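Local coordinates for phosphoacetylglucosamine mutase (Aspergillus lentulus, PDB 5O9X), which interconverts the 6-phosphate and 1-phosphate of N-acetylglucosamine, a step that in fungi supplies UDP-GlcNAc for chitin and glycans, at residues A369-V377 and T386-L394. The protein carries 1 engineered substitution. Sequence-based numbering, arbitrary orientation.
Sequences AAMRFDVGV and TITFSENAL. Unlike the reference sequence in segment 369-377: Met371 (reference Leu).
Gly376 and Thr388 form a hydrogen-bonded pair in the beta hairpin made by strands 375-379 and 385-389. The hairpin belongs to the mixed sheet of domain III in this phosphohexomutase, and strand 385-389 is an outermost strand of that sheet within the chain. Gly376 N donates to Thr388 O at 2.8 Å. Thr388 N returns the bond to Gly376 O at 2.9 Å. Ser390 N continues the ladder beyond the strand and binds Asp374 O at 2.8 Å, almost straight at 175°.

The side chain of Thr388 can be followed outward. Its CB only comes near the carbonyl oxygen of Gly376. With OG1 anti to the backbone N (chi1 -178°), CG2 falls between that N and the carbonyl carbon. This methyl meets Gly376 O and then the CB of Ala370, 3.7 Å away, in helix 363-370. The other branch, OG1, meets the CE methyl of Met371, whose side chain crosses the threonine at about a right angle.

On the other face of the hairpin, Val375, Val377, Ile387 and Phe389 form an apolar cluster. Val375 CG1 touches Ile387 CG2 at 3.7 Å, while its CG2 lies against Phe389 CD1 at 3.9 Å. Val375 lies side by side with both, all three pointing the same way, and its CG1 also touches Phe389 CE1. Ile332 of the adjoining strand packs on Val375 and Val377, and Leu417 of helix 405-420 packs on the Phe389 ring.

At the open end of the hairpin, Asp374 turns its carboxylate to Lys331, whose backbone N binds OD2. Ser390 is the N-cap of helix 391-399. Its OG accepts from Ala393 N at 3.0 Å, and the Ala393 CB rests 3.3 Å from Asp374 O.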
loop_
_atom_site.group_PDB
_atom_site.type_symbol
_atom_site.label_atom_id
_atom_site.label_comp_id
_atom_site.label_asym_id
_atom_site.label_seq_id
_atom_site.Cartn_x
_atom_site.Cartn_y
_atom_site.Cartn_z
ATOM N N ALA A 369 -11.780 4.784 -6.578
ATOM C CA ALA A 369 -13.125 4.175 -6.649
ATOM C C ALA A 369 -13.851 4.231 -5.316
ATOM O O ALA A 369 -15.111 4.265 -5.275
ATOM C CB ALA A 369 -13.043 2.702 -7.122
ATOM N N ALA A 370 -13.066 4.163 -4.233
ATOM C CA ALA A 370 -13.619 4.145 -2.888
ATOM C C ALA A 370 -14.245 5.508 -2.534
ATOM O O ALA A 370 -15.137 5.533 -1.692
ATOM C CB ALA A 370 -12.545 3.803 -1.881
ATOM N N MET A 371 -13.818 6.598 -3.204
ATOM C CA MET A 371 -14.454 7.949 -3.020
ATOM C C MET A 371 -15.931 7.954 -3.379
ATOM O O MET A 371 -16.656 8.874 -3.013
ATOM C CB MET A 371 -13.782 9.080 -3.818
ATOM C CG MET A 371 -12.268 9.159 -3.840
ATOM S SD MET A 371 -11.460 10.276 -2.667
ATOM C CE MET A 371 -11.594 9.357 -1.125
ATOM N N ARG A 372 -16.425 6.928 -4.054
ATOM C CA ARG A 372 -17.828 6.948 -4.463
ATOM C C ARG A 372 -18.815 6.529 -3.347
ATOM O O ARG A 372 -20.028 6.635 -3.523
ATOM C CB ARG A 372 -18.010 6.153 -5.763
ATOM C CG ARG A 372 -17.089 6.740 -6.844
ATOM C CD ARG A 372 -17.353 6.351 -8.293
ATOM N NE ARG A 372 -18.772 6.165 -8.639
ATOM C CZ ARG A 372 -19.211 5.672 -9.806
ATOM N NH1 ARG A 372 -18.349 5.325 -10.760
ATOM N NH2 ARG A 372 -20.515 5.522 -10.030
ATOM N N PHE A 373 -18.278 6.059 -2.209
ATOM C CA PHE A 373 -19.084 5.536 -1.094
ATOM C C PHE A 373 -18.993 6.508 0.083
ATOM O O PHE A 373 -18.036 7.282 0.144
ATOM C CB PHE A 373 -18.541 4.138 -0.702
ATOM C CG PHE A 373 -18.659 3.160 -1.834
ATOM C CD1 PHE A 373 -19.897 2.723 -2.245
ATOM C CD2 PHE A 373 -17.510 2.689 -2.515
ATOM C CE1 PHE A 373 -20.038 1.836 -3.329
ATOM C CE2 PHE A 373 -17.642 1.789 -3.603
ATOM C CZ PHE A 373 -18.898 1.365 -4.006
ATOM N N ASP A 374 -19.968 6.443 1.005
ATOM C CA ASP A 374 -19.867 7.138 2.305
ATOM C C ASP A 374 -18.690 6.525 3.063
ATOM O O ASP A 374 -17.829 7.228 3.593
ATOM C CB ASP A 374 -21.185 6.940 3.157
ATOM C CG ASP A 374 -22.501 7.482 2.457
ATOM O OD1 ASP A 374 -22.448 8.544 1.816
ATOM O OD2 ASP A 374 -23.588 6.835 2.584
ATOM N N VAL A 375 -18.669 5.187 3.123
ATOM C CA VAL A 375 -17.539 4.444 3.759
ATOM C C VAL A 375 -16.920 3.546 2.624
ATOM O O VAL A 375 -17.598 2.651 2.133
ATOM C CB VAL A 375 -18.081 3.567 4.919
ATOM C CG1 VAL A 375 -16.953 2.808 5.571
ATOM C CG2 VAL A 375 -18.846 4.446 5.980
ATOM N N GLY A 376 -15.692 3.798 2.202
ATOM C CA GLY A 376 -15.188 2.984 1.077
ATOM C C GLY A 376 -14.089 2.057 1.670
ATOM O O GLY A 376 -12.994 2.522 2.096
ATOM N N VAL A 377 -14.371 0.766 1.732
ATOM C CA VAL A 377 -13.383 -0.148 2.328
ATOM C C VAL A 377 -12.565 -0.601 1.110
ATOM O O VAL A 377 -13.138 -1.115 0.136
ATOM C CB VAL A 377 -14.049 -1.342 2.979
ATOM C CG1 VAL A 377 -12.982 -2.355 3.493
ATOM C CG2 VAL A 377 -14.912 -0.859 4.143
ATOM N N THR A 386 -7.059 0.258 3.265
ATOM C CA THR A 386 -7.530 1.148 4.293
ATOM C C THR A 386 -9.048 1.318 4.154
ATOM O O THR A 386 -9.724 0.578 3.410
ATOM C CB THR A 386 -6.724 2.496 4.378
ATOM O OG1 THR A 386 -7.021 3.071 5.648
ATOM C CG2 THR A 386 -7.076 3.445 3.303
ATOM N N ILE A 387 -9.581 2.290 4.876
ATOM C CA ILE A 387 -11.013 2.585 4.786
ATOM C C ILE A 387 -11.079 4.076 4.737
ATOM O O ILE A 387 -10.460 4.767 5.544
ATOM C CB ILE A 387 -11.827 2.069 5.982
ATOM C CG1 ILE A 387 -11.737 0.554 6.064
ATOM C CG2 ILE A 387 -13.331 2.345 5.716
ATOM C CD1 ILE A 387 -11.369 0.047 7.408
ATOM N N THR A 388 -11.805 4.565 3.763
ATOM C CA THR A 388 -11.947 6.017 3.611
ATOM C C THR A 388 -13.402 6.413 4.021
ATOM O O THR A 388 -14.346 5.688 3.778
ATOM C CB THR A 388 -11.523 6.427 2.192
ATOM O OG1 THR A 388 -11.634 7.823 2.100
ATOM C CG2 THR A 388 -12.430 5.851 1.195
ATOM N N PHE A 389 -13.534 7.528 4.724
ATOM C CA PHE A 389 -14.861 8.047 5.160
ATOM C C PHE A 389 -15.042 9.371 4.461
ATOM O O PHE A 389 -14.172 10.236 4.556
ATOM C CB PHE A 389 -14.865 8.260 6.661
ATOM C CG PHE A 389 -14.766 6.977 7.440
ATOM C CD1 PHE A 389 -15.936 6.284 7.818
ATOM C CD2 PHE A 389 -13.507 6.451 7.765
ATOM C CE1 PHE A 389 -15.857 5.093 8.541
ATOM C CE2 PHE A 389 -13.409 5.237 8.457
ATOM C CZ PHE A 389 -14.588 4.579 8.855
ATOM N N SER A 390 -16.115 9.480 3.723
ATOM C CA SER A 390 -16.438 10.761 3.017
ATOM C C SER A 390 -16.699 11.937 3.974
ATOM O O SER A 390 -16.933 11.737 5.189
ATOM C CB SER A 390 -17.670 10.610 2.162
ATOM O OG SER A 390 -18.885 10.541 2.931
ATOM N N GLU A 391 -16.664 13.163 3.440
ATOM C CA GLU A 391 -17.062 14.324 4.245
ATOM C C GLU A 391 -18.441 14.189 4.983
ATOM O O GLU A 391 -18.519 14.390 6.205
ATOM C CB GLU A 391 -16.910 15.614 3.431
ATOM C CG GLU A 391 -15.458 16.064 3.245
ATOM C CD GLU A 391 -14.579 15.922 4.509
ATOM O OE1 GLU A 391 -14.909 16.543 5.549
ATOM O OE2 GLU A 391 -13.558 15.178 4.479
ATOM N N ASN A 392 -19.461 13.779 4.243
ATOM C CA ASN A 392 -20.783 13.539 4.756
ATOM C C ASN A 392 -20.818 12.439 5.797
ATOM O O ASN A 392 -21.546 12.542 6.777
ATOM C CB ASN A 392 -21.746 13.272 3.610
ATOM C CG ASN A 392 -22.099 14.565 2.847
ATOM O OD1 ASN A 392 -21.780 15.686 3.294
ATOM N ND2 ASN A 392 -22.757 14.419 1.704
ATOM N N ALA A 393 -20.016 11.388 5.608
ATOM C CA ALA A 393 -19.981 10.280 6.586
ATOM C C ALA A 393 -19.371 10.768 7.893
ATOM O O ALA A 393 -19.890 10.472 9.050
ATOM C CB ALA A 393 -19.212 9.062 5.974
ATOM N N LEU A 394 -18.304 11.548 7.771
ATOM C CA LEU A 394 -17.625 12.011 8.986
ATOM C C LEU A 394 -18.524 12.933 9.796
ATOM O O LEU A 394 -18.493 12.886 11.040
ATOM C CB LEU A 394 -16.306 12.695 8.689
ATOM C CG LEU A 394 -15.192 11.799 8.173
ATOM C CD1 LEU A 394 -14.002 12.667 7.719
ATOM C CD2 LEU A 394 -14.778 10.785 9.269
#